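Local structure of aspartate aminotransferase (Plasmodium falciparum, 3K7Y) at residues A[88-93]-A[233-238]; A[355-360]-A[376-381]; A[359-364]-A[400-405]. The protein probably catalyses, as a homodimer with pyridoxal 5'-phosphate as cofactor, the reversible transfer of an amino group from L-aspartate to 2-oxoglutarate, giving oxaloacetate and L-glutamate. All blocks are in the same frame, centred on the assembly; numbering follows the deposited sequence.

Interaction 1. Residues A[88-93]-A[233-238]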
loop_
_atom_site.group_PDB
_atom_site.type_symbol
_atom_site.label_atom_id
_atom_site.label_comp_id
_atom_site.label_asym_id
_atom_site.label_seq_id
_atom_site.Cartn_x
_atom_site.Cartn_y
_atom_site.Cartn_z
ATOM N N ASN A 88 6.782 10.141 -26.587
ATOM C CA ASN A 88 5.697 10.025 -27.561
ATOM C C ASN A 88 6.116 10.441 -28.972
ATOM O O ASN A 88 6.782 11.457 -29.156
ATOM C CB ASN A 88 4.420 10.766 -27.117
ATOM C CG ASN A 88 4.595 12.264 -27.054
ATOM O OD1 ASN A 88 3.826 13.007 -27.657
ATOM N ND2 ASN A 88 5.604 12.719 -26.318
ATOM N N ASN A 89 5.747 9.633 -29.959
ATOM C CA ASN A 89 5.050 8.390 -29.679
ATOM C C ASN A 89 5.981 7.184 -29.725
ATOM O O ASN A 89 7.104 7.260 -30.235
ATOM C CB ASN A 89 3.811 8.238 -30.568
ATOM C CG ASN A 89 2.630 9.074 -30.072
ATOM O OD1 ASN A 89 1.513 8.574 -29.941
ATOM N ND2 ASN A 89 2.879 10.348 -29.789
ATOM N N SER A 90 5.503 6.082 -29.166
ATOM C CA SER A 90 6.322 4.917 -28.956
ATOM C C SER A 90 5.865 3.775 -29.849
ATOM O O SER A 90 4.687 3.683 -30.189
ATOM C CB SER A 90 6.215 4.530 -27.490
ATOM O OG SER A 90 6.876 3.321 -27.204
ATOM N N LYS A 91 6.812 2.928 -30.250
ATOM C CA LYS A 91 6.515 1.635 -30.889
ATOM C C LYS A 91 5.766 0.714 -29.904
ATOM O O LYS A 91 4.960 -0.121 -30.309
ATOM C CB LYS A 91 7.824 0.948 -31.332
ATOM C CG LYS A 91 8.550 1.553 -32.544
ATOM C CD LYS A 91 8.077 0.924 -33.859
ATOM C CE LYS A 91 9.195 0.835 -34.903
ATOM N NZ LYS A 91 9.513 2.132 -35.553
ATOM N N TYR A 92 6.051 0.886 -28.613
ATOM C CA TYR A 92 5.536 0.041 -27.544
ATOM C C TYR A 92 4.154 0.447 -27.044
ATOM O O TYR A 92 3.307 -0.410 -26.824
ATOM C CB TYR A 92 6.498 0.046 -26.356
ATOM C CG TYR A 92 7.760 -0.787 -26.497
ATOM C CD1 TYR A 92 8.832 -0.607 -25.612
ATOM C CD2 TYR A 92 7.890 -1.759 -27.492
ATOM C CE1 TYR A 92 9.996 -1.372 -25.715
ATOM C CE2 TYR A 92 9.054 -2.533 -27.602
ATOM C CZ TYR A 92 10.100 -2.330 -26.711
ATOM O OH TYR A 92 11.243 -3.084 -26.809
ATOM N N ILE A 93 3.936 1.744 -26.846
ATOM C CA ILE A 93 2.702 2.253 -26.237
ATOM C C ILE A 93 1.429 1.945 -27.036
ATOM O O ILE A 93 0.561 1.203 -26.562
ATOM C CB ILE A 93 2.778 3.770 -25.940
ATOM C CG1 ILE A 93 3.880 4.058 -24.922
ATOM C CG2 ILE A 93 1.449 4.277 -25.406
ATOM C CD1 ILE A 93 4.125 5.533 -24.653
ATOM N N LYS A 233 16.358 4.686 -26.148
ATOM C CA LYS A 233 17.283 4.034 -27.053
ATOM C C LYS A 233 17.046 2.516 -27.040
ATOM O O LYS A 233 16.848 1.927 -28.098
ATOM C CB LYS A 233 18.726 4.420 -26.725
ATOM C CG LYS A 233 19.580 4.537 -27.962
ATOM C CD LYS A 233 20.701 5.576 -27.837
ATOM C CE LYS A 233 21.614 5.480 -29.071
ATOM N NZ LYS A 233 22.781 6.412 -29.090
ATOM N N PHE A 234 17.025 1.908 -25.848
ATOM C CA PHE A 234 16.635 0.499 -25.650
ATOM C C PHE A 234 15.383 0.103 -26.431
ATOM O O PHE A 234 15.330 -0.961 -27.051
ATOM C CB PHE A 234 16.331 0.241 -24.178
ATOM C CG PHE A 234 17.417 -0.467 -23.433
ATOM C CD1 PHE A 234 18.428 0.242 -22.799
ATOM C CD2 PHE A 234 17.398 -1.845 -23.311
ATOM C CE1 PHE A 234 19.425 -0.419 -22.084
ATOM C CE2 PHE A 234 18.395 -2.505 -22.601
ATOM C CZ PHE A 234 19.408 -1.787 -21.992
ATOM N N GLU A 235 14.364 0.953 -26.364
ATOM C CA GLU A 235 13.101 0.704 -27.045
ATOM C C GLU A 235 13.272 0.594 -28.563
ATOM O O GLU A 235 12.774 -0.347 -29.183
ATOM C CB GLU A 235 12.090 1.790 -26.700
ATOM C CG GLU A 235 10.866 1.776 -27.601
ATOM C CD GLU A 235 9.790 2.713 -27.121
ATOM O OE1 GLU A 235 10.110 3.860 -26.723
ATOM O OE2 GLU A 235 8.619 2.294 -27.138
ATOM N N GLU A 236 13.962 1.558 -29.162
ATOM C CA GLU A 236 14.335 1.423 -30.558
ATOM C C GLU A 236 15.205 0.178 -30.668
ATOM O O GLU A 236 16.005 -0.094 -29.779
ATOM C CB GLU A 236 15.086 2.655 -31.042
ATOM C CG GLU A 236 15.287 2.676 -32.550
ATOM C CD GLU A 236 15.440 4.079 -33.100
ATOM O OE1 GLU A 236 16.028 4.925 -32.386
ATOM O OE2 GLU A 236 14.970 4.337 -34.238
ATOM N N LYS A 237 15.047 -0.577 -31.755
ATOM C CA LYS A 237 15.562 -1.953 -31.828
ATOM C C LYS A 237 15.146 -2.694 -30.554
ATOM O O LYS A 237 15.946 -2.945 -29.657
ATOM C CB LYS A 237 17.079 -2.003 -32.112
ATOM C CG LYS A 237 17.436 -2.183 -33.626
ATOM C CD LYS A 237 17.395 -0.867 -34.446
ATOM C CE LYS A 237 17.074 -1.093 -35.937
ATOM N NZ LYS A 237 18.079 -1.903 -36.684
ATOM N N ASN A 238 13.863 -3.031 -30.525
ATOM C CA ASN A 238 13.151 -3.370 -29.310
ATOM C C ASN A 238 13.735 -4.467 -28.448
ATOM O O ASN A 238 13.876 -5.604 -28.885
ATOM C CB ASN A 238 11.668 -3.644 -29.606
ATOM C CG ASN A 238 11.456 -4.651 -30.712
ATOM O OD1 ASN A 238 12.194 -5.625 -30.852
ATOM N ND2 ASN A 238 10.424 -4.423 -31.503
#

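Interaction 2. Residues A[355-360]-A[376-381]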
loop_
_atom_site.group_PDB
_atom_site.type_symbol
_atom_site.label_atom_id
_atom_site.label_comp_id
_atom_site.label_asym_id
_atom_site.label_seq_id
_atom_site.Cartn_x
_atom_site.Cartn_y
_atom_site.Cartn_z
ATOM N N PHE A 355 21.335 14.566 -4.458
ATOM C CA PHE A 355 22.484 14.501 -3.546
ATOM C C PHE A 355 23.840 14.797 -4.187
ATOM O O PHE A 355 23.975 14.882 -5.404
ATOM C CB PHE A 355 22.604 13.119 -2.880
ATOM C CG PHE A 355 21.309 12.526 -2.434
ATOM C CD1 PHE A 355 20.691 12.959 -1.278
ATOM C CD2 PHE A 355 20.721 11.503 -3.165
ATOM C CE1 PHE A 355 19.487 12.390 -0.878
ATOM C CE2 PHE A 355 19.531 10.936 -2.774
ATOM C CZ PHE A 355 18.913 11.374 -1.638
ATOM N N SER A 356 24.845 14.947 -3.335
ATOM C CA SER A 356 26.224 14.740 -3.747
ATOM C C SER A 356 26.769 13.584 -2.914
ATOM O O SER A 356 26.224 13.279 -1.853
ATOM C CB SER A 356 27.060 16.007 -3.568
ATOM O OG SER A 356 26.979 16.825 -4.722
ATOM N N PHE A 357 27.817 12.931 -3.409
ATOM C CA PHE A 357 28.387 11.766 -2.755
ATOM C C PHE A 357 29.883 11.997 -2.565
ATOM O O PHE A 357 30.643 12.024 -3.542
ATOM C CB PHE A 357 28.124 10.526 -3.608
ATOM C CG PHE A 357 28.537 9.218 -2.965
ATOM C CD1 PHE A 357 28.181 8.915 -1.654
ATOM C CD2 PHE A 357 29.231 8.263 -3.705
ATOM C CE1 PHE A 357 28.556 7.698 -1.080
ATOM C CE2 PHE A 357 29.604 7.047 -3.142
ATOM C CZ PHE A 357 29.269 6.762 -1.830
ATOM N N VAL A 358 30.301 12.180 -1.311
ATOM C CA VAL A 358 31.695 12.474 -0.990
ATOM C C VAL A 358 32.245 11.403 -0.039
ATOM O O VAL A 358 32.216 11.590 1.182
ATOM C CB VAL A 358 31.820 13.894 -0.342
ATOM C CG1 VAL A 358 33.287 14.290 -0.077
ATOM C CG2 VAL A 358 31.145 14.939 -1.207
ATOM N N PRO A 359 32.737 10.269 -0.579
ATOM C CA PRO A 359 33.173 9.195 0.326
ATOM C C PRO A 359 34.070 9.692 1.458
ATOM O O PRO A 359 33.903 9.284 2.616
ATOM C CB PRO A 359 33.910 8.229 -0.609
ATOM C CG PRO A 359 33.158 8.354 -1.905
ATOM C CD PRO A 359 32.740 9.826 -1.990
ATOM N N LEU A 360 34.973 10.605 1.126
ATOM C CA LEU A 360 35.854 11.230 2.112
ATOM C C LEU A 360 35.179 11.605 3.445
ATOM O O LEU A 360 35.797 11.535 4.511
ATOM C CB LEU A 360 36.504 12.463 1.497
ATOM C CG LEU A 360 37.575 13.005 2.424
ATOM C CD1 LEU A 360 38.771 12.051 2.448
ATOM C CD2 LEU A 360 37.974 14.421 2.040
ATOM N N ILE A 376 24.605 11.354 5.979
ATOM C CA ILE A 376 24.604 9.886 6.023
ATOM C C ILE A 376 26.017 9.294 6.261
ATOM O O ILE A 376 27.030 9.859 5.849
ATOM C CB ILE A 376 23.903 9.240 4.781
ATOM C CG1 ILE A 376 22.509 9.842 4.556
ATOM C CG2 ILE A 376 23.801 7.715 4.911
ATOM C CD1 ILE A 376 22.450 10.874 3.377
ATOM N N ASN A 377 26.051 8.151 6.944
ATOM C CA ASN A 377 27.280 7.410 7.290
ATOM C C ASN A 377 28.281 7.189 6.167
ATOM O O ASN A 377 29.468 6.979 6.437
ATOM C CB ASN A 377 26.912 6.033 7.871
ATOM C CG ASN A 377 25.952 6.139 9.035
ATOM O OD1 ASN A 377 24.749 5.842 8.904
ATOM N ND2 ASN A 377 26.464 6.607 10.184
ATOM N N ASN A 378 27.813 7.206 4.920
ATOM C CA ASN A 378 28.664 6.847 3.773
ATOM C C ASN A 378 29.241 8.011 2.942
ATOM O O ASN A 378 30.048 7.779 2.030
ATOM C CB ASN A 378 27.960 5.812 2.864
ATOM C CG ASN A 378 26.674 6.346 2.196
ATOM O OD1 ASN A 378 25.921 5.575 1.608
ATOM N ND2 ASN A 378 26.426 7.645 2.288
ATOM N N GLY A 379 28.829 9.239 3.259
ATOM C CA GLY A 379 29.219 10.404 2.493
ATOM C C GLY A 379 28.098 11.131 1.759
ATOM O O GLY A 379 28.286 12.278 1.373
ATOM N N ARG A 380 26.942 10.487 1.550
ATOM C CA ARG A 380 25.812 11.086 0.791
ATOM C C ARG A 380 25.290 12.402 1.389
ATOM O O ARG A 380 25.227 12.565 2.616
ATOM C CB ARG A 380 24.651 10.101 0.635
ATOM C CG ARG A 380 23.618 10.548 -0.400
ATOM C CD ARG A 380 22.385 9.642 -0.463
ATOM N NE ARG A 380 21.373 9.970 0.545
ATOM C CZ ARG A 380 20.204 9.345 0.676
ATOM N NH1 ARG A 380 19.872 8.342 -0.138
ATOM N NH2 ARG A 380 19.352 9.729 1.623
ATOM N N ILE A 381 24.897 13.339 0.533
ATOM C CA ILE A 381 24.583 14.683 1.008
ATOM C C ILE A 381 23.395 15.299 0.321
ATOM O O ILE A 381 23.413 15.521 -0.892
ATOM C CB ILE A 381 25.781 15.601 0.821
ATOM C CG1 ILE A 381 26.574 15.696 2.112
ATOM C CG2 ILE A 381 25.369 16.994 0.370
ATOM C CD1 ILE A 381 27.920 16.312 1.870
#

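Interaction 3. Residues A[359-364]-A[400-405]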
loop_
_atom_site.group_PDB
_atom_site.type_symbol
_atom_site.label_atom_id
_atom_site.label_comp_id
_atom_site.label_asym_id
_atom_site.label_seq_id
_atom_site.Cartn_x
_atom_site.Cartn_y
_atom_site.Cartn_z
ATOM N N PRO A 359 32.737 10.269 -0.579
ATOM C CA PRO A 359 33.173 9.195 0.326
ATOM C C PRO A 359 34.070 9.692 1.458
ATOM O O PRO A 359 33.903 9.284 2.616
ATOM C CB PRO A 359 33.910 8.229 -0.609
ATOM C CG PRO A 359 33.158 8.354 -1.905
ATOM C CD PRO A 359 32.740 9.826 -1.990
ATOM N N LEU A 360 34.973 10.605 1.126
ATOM C CA LEU A 360 35.854 11.230 2.112
ATOM C C LEU A 360 35.179 11.605 3.445
ATOM O O LEU A 360 35.797 11.535 4.511
ATOM C CB LEU A 360 36.504 12.463 1.497
ATOM C CG LEU A 360 37.575 13.005 2.424
ATOM C CD1 LEU A 360 38.771 12.051 2.448
ATOM C CD2 LEU A 360 37.974 14.421 2.040
ATOM N N LEU A 361 33.912 11.997 3.370
ATOM C CA LEU A 361 33.168 12.477 4.539
ATOM C C LEU A 361 32.697 11.358 5.473
ATOM O O LEU A 361 32.405 11.601 6.650
ATOM C CB LEU A 361 31.995 13.373 4.105
ATOM C CG LEU A 361 32.236 14.883 3.903
ATOM C CD1 LEU A 361 33.662 15.232 3.569
ATOM C CD2 LEU A 361 31.324 15.471 2.853
ATOM N N ALA A 362 32.638 10.131 4.960
ATOM C CA ALA A 362 32.319 8.987 5.806
ATOM C C ALA A 362 33.181 9.015 7.080
ATOM O O ALA A 362 32.676 8.776 8.177
ATOM C CB ALA A 362 32.506 7.691 5.041
ATOM N N LYS A 363 34.467 9.346 6.919
ATOM C CA LYS A 363 35.409 9.524 8.033
ATOM C C LYS A 363 34.966 10.557 9.083
ATOM O O LYS A 363 35.225 10.378 10.268
ATOM C CB LYS A 363 36.799 9.937 7.511
ATOM C CG LYS A 363 37.531 8.935 6.610
ATOM C CD LYS A 363 39.018 9.294 6.502
ATOM C CE LYS A 363 39.792 9.010 7.816
ATOM N NZ LYS A 363 41.130 9.698 7.940
ATOM N N ILE A 364 34.305 11.629 8.642
ATOM C CA ILE A 364 34.026 12.800 9.496
ATOM C C ILE A 364 32.545 12.891 9.970
ATOM O O ILE A 364 32.142 13.829 10.665
ATOM C CB ILE A 364 34.569 14.117 8.795
ATOM C CG1 ILE A 364 35.581 14.823 9.681
ATOM C CG2 ILE A 364 33.466 15.052 8.256
ATOM C CD1 ILE A 364 36.910 14.135 9.709
ATOM N N LEU A 400 37.110 22.538 9.208
ATOM C CA LEU A 400 37.500 22.495 10.624
ATOM C C LEU A 400 37.579 21.049 11.056
ATOM O O LEU A 400 38.593 20.573 11.598
ATOM C CB LEU A 400 36.462 23.226 11.493
ATOM C CG LEU A 400 36.849 23.609 12.928
ATOM C CD1 LEU A 400 35.887 24.660 13.492
ATOM C CD2 LEU A 400 36.922 22.400 13.844
ATOM N N SER A 401 36.483 20.357 10.779
ATOM C CA SER A 401 36.352 18.982 11.166
ATOM C C SER A 401 37.340 18.091 10.439
ATOM O O SER A 401 37.899 17.160 11.025
ATOM C CB SER A 401 34.962 18.506 10.904
ATOM O OG SER A 401 34.747 17.432 11.762
ATOM N N LEU A 402 37.575 18.386 9.165
ATOM C CA LEU A 402 38.494 17.595 8.378
ATOM C C LEU A 402 39.917 17.690 8.887
ATOM O O LEU A 402 40.657 16.703 8.855
ATOM C CB LEU A 402 38.417 17.989 6.913
ATOM C CG LEU A 402 37.546 17.001 6.147
ATOM C CD1 LEU A 402 37.078 17.566 4.812
ATOM C CD2 LEU A 402 38.314 15.696 5.972
ATOM N N SER A 403 40.285 18.871 9.379
ATOM C CA SER A 403 41.656 19.133 9.787
ATOM C C SER A 403 42.056 18.413 11.071
ATOM O O SER A 403 43.247 18.220 11.313
ATOM C CB SER A 403 41.903 20.627 9.920
ATOM O OG SER A 403 42.990 20.882 10.807
ATOM N N GLN A 404 41.082 18.022 11.893
ATOM C CA GLN A 404 41.393 17.244 13.091
ATOM C C GLN A 404 41.772 15.803 12.740
ATOM O O GLN A 404 41.155 14.863 13.246
ATOM C CB GLN A 404 40.213 17.197 14.058
ATOM C CG GLN A 404 39.717 18.522 14.585
ATOM C CD GLN A 404 38.694 18.339 15.701
ATOM O OE1 GLN A 404 38.300 17.213 16.014
ATOM N NE2 GLN A 404 38.267 19.447 16.308
ATOM N N ILE A 405 42.757 15.625 11.860
ATOM C CA ILE A 405 43.318 14.289 11.578
ATOM C C ILE A 405 44.733 14.371 10.986
ATOM O O ILE A 405 45.761 14.404 11.693
ATOM C CB ILE A 405 42.397 13.412 10.677
ATOM C CG1 ILE A 405 40.990 14.032 10.550
ATOM C CG2 ILE A 405 42.410 11.962 11.173
ATOM C CD1 ILE A 405 39.852 13.110 10.840
ATOM O OXT ILE A 405 44.856 14.405 9.760
#

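Interaction 1. Residues A[88-93]-A[233-238]
Tyr92 and Glu235 carry this contact, with Ser90 and Asn238 beside them. The polar part is a small cluster. Ser90 OG and Glu235 OE2 are set too close together in the model, so their placement is doubtful. As modelled, the backbone N of Tyr92 donates to OE2 of Glu235. The same N-H also points at Ser90 OG, which suggests an ST turn leading into residues 91-93. Those residues have helical backbone angles but not the regular bonds of a helix. Ile93 N adds a weak bond to the Ser90 hydroxyl.

The ring part is a CH-pi contact. Glu235 is extended, with CG anti to the backbone N (chi1 167°). Its CG comes over one face of the Tyr92 ring, 4.0 Å from the centroid and 24° off the ring normal. It sits nearer the CD1-CE1 side of the ring than the middle. The two side chains run past each other in opposite directions, with the carboxylate plane turned 40° from the ring. Asn238 CB lies against the CZ and CE2 end of the Tyr92 ring. The Tyr92 hydroxyl is hydrogen-bonded to the backbone O of Ile239, just beyond 233-238.

Outside the segments, Phe86 of helix 75-86 packs on Glu235 and Ile98 on Tyr92.

This is a loop packed on a helix end in the large domain of a class I aminotransferase. Residues 88-93 lead to strand 98-104, and helix 229-235 leads to strand 241-246. Both strands belong to the mixed central sheet of that PLP-dependent fold.

Interaction 2. Residues A[355-360]-A[376-381]
Phe355 and Arg380 lie face to face across a short antiparallel beta ladder formed by strands 355-357 and 380-382. The guanidinium of Arg380 rests flat on the Phe355 ring, its plane within 8° of the ring. The group centres are 3.8 Å apart, a stacked cation-pi pair. Arg380 CD lies over the middle of the same face, 3.6 Å from the Phe355 centroid, so the aliphatic part of the chain adds a CH-pi contact. Arg380 leaves its strand with CG anti to the backbone N. A bend at chi3 (84°) then lays the guanidinium along the ring.

The polar end of Arg380 is held from outside the two segments. NH1 bonds Asn185 OD1, and NH2 bonds the backbone O of Ser35. Asn185 binds pyridoxal phosphate, and Phe355 lies beside Tyr216, another cofactor-binding residue. This setting is consistent with the small-domain arginine that receives the substrate carboxylate in relatives of this family.

Phe357 and Arg380 are the antiparallel non-hydrogen-bonded pair, so both project from one face of the ladder. The Phe357 ring turns an edge to the backbone N of Arg380, 3.8 Å from Phe357 CD1. The ring meets Phe152 as well.

Ser356 and Ile381 form the hydrogen-bonded pair, with side chains on the other face. Ile381 N returns a weak bond to Ser356 O. Beyond the strands, a type I turn from Ile376 to Gly379 brings the chain round, and Val358 N makes a long, weak bond of 3.4 Å to Gly379 O. Ser356 N donates to Ile381 O over 2.9 Å, in the carbonyl plane and on a lone pair.

Interaction 3. Residues A[359-364]-A[400-405]
Ile364 N bonds Leu361 O over 2.8 Å, and both residues then put their side chains against 400-405. That bond and the equally short one from Ala362 N to Pro359 O (2.8 Å) help keep residues 359-363 in turns with helical backbone angles. No hydrogen bond crosses between the segments, so they meet by side-chain packing.

Ile364 is the main piece. Its CG1 branch lies against the Ser401 hydroxyl. Its end, CD1, lies close to the backbone of the last helical turn, 4.0 Å from Leu402 CA. The same methyl touches CD1 of Ile405. The side chains of Ile364 and Ile405 slide past each other in opposite directions.

Leu402 uses both its methyls. Leu402 CD2 meets Leu360 CD2 at 4.1 Å, where the two side chains meet at a slant, and it also meets Ile364 CD1 at 4.3 Å. Leu402 CD1 faces Leu361 CD1 at 4.3 Å. Leu360 reaches across because its CG is anti to the backbone N (chi1 -172°). Leu360 also packs on Tyr343.

At the exposed margin, Lys363 bends at chi3 (72°) and brings NZ to 4.1 Å from Ile405 CG2. Ile405 is the last residue of the chain and carries the terminal carboxylate.

Among the neighbouring elements, the C-terminal part of helix 390-403 packs against the loop that joins strand 355-357 to strand 373-374. His367, further along that loop, touches Ser401. Leu361 also packs on Ile381, so it lies between strand 380-382 and the C-terminal helix.

Overall arrangement
Interactions 2 and 3 are neighbours, their centres about 12 Å apart. They share Pro359 and Leu360, and Ala362 packs against Asn377 and Asn378. Interaction 1 stands apart on the opposite side of the chain's centre, with its centre about 36 Å from that of interaction 2 and about 47 Å from that of interaction 3. Interaction 2 is buried beside the cofactor pocket and combines a strand ladder with a charged group on a ring. Interaction 3 is partly buried, lies at the chain's end and relies on apolar packing. Interaction 1 is largely buried too, but it mixes a carboxylate, backbone N-H and a ring face away from the cofactor.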